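Local coordinates for protein putative exonuclease (Eubacterium rectale, PDB 3L0A) that is probably a hydrolase, thought to be an exonuclease of the PDDEXK nuclease superfamily, and carries a zinc ion held by four cysteines, at residues G68-D71 / Q72-D76. Sequence-based numbering, arbitrary orientation.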
loop_
_atom_site.group_PDB
_atom_site.type_symbol
_atom_site.label_atom_id
_atom_site.label_comp_id
_atom_site.label_asym_id
_atom_site.label_seq_id
_atom_site.Cartn_x
_atom_site.Cartn_y
_atom_site.Cartn_z
ATOM N N GLY A 68 10.108 -30.058 -16.885
ATOM C CA GLY A 68 11.480 -30.602 -16.906
ATOM C C GLY A 68 12.362 -29.816 -17.861
ATOM O O GLY A 68 13.227 -30.372 -18.541
ATOM N N SER A 69 12.116 -28.518 -17.903
ATOM C CA SER A 69 12.834 -27.603 -18.768
ATOM C C SER A 69 13.427 -26.458 -17.928
ATOM O O SER A 69 13.600 -25.357 -18.432
ATOM C CB SER A 69 11.860 -26.998 -19.815
ATOM O OG SER A 69 10.868 -26.146 -19.203
ATOM N N LEU A 70 13.704 -26.725 -16.648
ATOM C CA LEU A 70 14.149 -25.700 -15.714
ATOM C C LEU A 70 15.574 -25.251 -16.001
ATOM O O LEU A 70 15.882 -24.061 -15.854
ATOM C CB LEU A 70 14.058 -26.214 -14.277
ATOM C CG LEU A 70 14.226 -25.225 -13.117
ATOM C CD1 LEU A 70 13.388 -23.956 -13.286
ATOM C CD2 LEU A 70 13.839 -25.936 -11.839
ATOM N N ASP A 71 16.445 -26.183 -16.398
ATOM C CA ASP A 71 17.856 -25.832 -16.665
ATOM C C ASP A 71 17.918 -24.761 -17.731
ATOM O O ASP A 71 18.690 -23.803 -17.614
ATOM C CB ASP A 71 18.682 -27.043 -17.130
ATOM C CG ASP A 71 20.185 -26.751 -17.156
ATOM O OD1 ASP A 71 20.788 -26.615 -16.073
ATOM O OD2 ASP A 71 20.779 -26.642 -18.251
ATOM N N GLN A 72 17.117 -24.951 -18.780
ATOM C CA GLN A 72 17.114 -24.051 -19.909
ATOM C C GLN A 72 16.383 -22.790 -19.576
ATOM O O GLN A 72 16.776 -21.738 -20.050
ATOM C CB GLN A 72 16.510 -24.689 -21.166
ATOM C CG GLN A 72 16.817 -23.885 -22.466
ATOM C CD GLN A 72 18.337 -23.693 -22.747
ATOM O OE1 GLN A 72 19.123 -24.667 -22.777
ATOM N NE2 GLN A 72 18.750 -22.424 -22.934
ATOM N N PHE A 73 15.346 -22.857 -18.749
ATOM C CA PHE A 73 14.722 -21.607 -18.300
ATOM C C PHE A 73 15.732 -20.680 -17.594
ATOM O O PHE A 73 15.782 -19.444 -17.826
ATOM C CB PHE A 73 13.579 -21.878 -17.353
ATOM C CG PHE A 73 12.847 -20.646 -16.954
ATOM C CD1 PHE A 73 11.912 -20.091 -17.790
ATOM C CD2 PHE A 73 13.098 -20.036 -15.754
ATOM C CE1 PHE A 73 11.243 -18.939 -17.439
ATOM C CE2 PHE A 73 12.418 -18.891 -15.380
ATOM C CZ PHE A 73 11.488 -18.337 -16.234
ATOM N N LYS A 74 16.528 -21.279 -16.718
ATOM C CA LYS A 74 17.483 -20.521 -15.952
ATOM C C LYS A 74 18.542 -19.906 -16.863
ATOM O O LYS A 74 18.944 -18.766 -16.677
ATOM C CB LYS A 74 18.119 -21.426 -14.923
ATOM C CG LYS A 74 17.216 -21.655 -13.736
ATOM C CD LYS A 74 17.788 -22.701 -12.831
ATOM C CE LYS A 74 17.257 -22.590 -11.420
ATOM N NZ LYS A 74 17.649 -23.803 -10.619
ATOM N N LYS A 75 18.983 -20.675 -17.850
ATOM C CA LYS A 75 19.924 -20.182 -18.839
ATOM C C LYS A 75 19.355 -18.990 -19.616
ATOM O O LYS A 75 20.059 -17.993 -19.823
ATOM C CB LYS A 75 20.364 -21.317 -19.786
ATOM C CG LYS A 75 21.557 -22.123 -19.260
ATOM C CD LYS A 75 21.615 -23.534 -19.865
ATOM C CE LYS A 75 22.933 -24.282 -19.588
ATOM N NZ LYS A 75 22.827 -25.773 -19.893
ATOM N N ASP A 76 18.082 -19.054 -19.994
ATOM C CA ASP A 76 17.496 -18.001 -20.836
ATOM C C ASP A 76 17.098 -16.749 -20.071
ATOM O O ASP A 76 16.779 -15.745 -20.707
ATOM C CB ASP A 76 16.235 -18.489 -21.562
ATOM C CG ASP A 76 16.503 -19.565 -22.589
ATOM O OD1 ASP A 76 17.614 -19.628 -23.168
ATOM O OD2 ASP A 76 15.568 -20.366 -22.817
#
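Asp71 and Lys75 meet one helical turn apart in a salt bridge, with NZ of Lys75 2.8 Å from OD2 of Asp71 and lying nearly along the C-O axis of that oxygen. With CG anti to the backbone N (chi1 -169°), beside the carbonyl carbon, the carboxylate of Asp71 swings back level with its own CA, and the long chain of Lys75 spans most of the turn between them. That chain runs extended beyond CG and leans back over the first turn, its CD 3.6 Å from OD2 of Asp71. Beneath this pair, the backbone N of Lys75 donates to the carbonyl O of Asp71 at 3.2 Å, so side chains and main chain tie the same two residues. The preceding i to i+4 bonds join Phe73 N to Ser69 O and Lys74 N to Leu70 O.

On another side of the helix the extended aliphatic chain of Lys74 passes back along Leu70, with CE of Lys74 4.4 Å from CG of Leu70; both residues also touch Tyr61 of helix 54-67. The ring of Phe73 is directed to that same helix, against Ser60 and Ser64. Gln72 and Asp76 form a further exposed link: the Gln72 chain bends at chi2 (58°), and NE2 donates at 3.0 Å to OD1 of Asp76, which lies in the amide plane but is approached from above its own carboxylate plane.

Gly68, with positive phi, closes helix 54-67 in a Schellman motif, and Ser69 occupies the next N-cap position, although its OG bonds back to Ser64 and Glu67 instead of capping. The whole is a tight helix-to-helix turn leading into a short surface helix, 70-76, bearing two i to i+4 side-chain pairs, the Asp71-Lys75 salt bridge and the Gln72-Asp76 hydrogen bond.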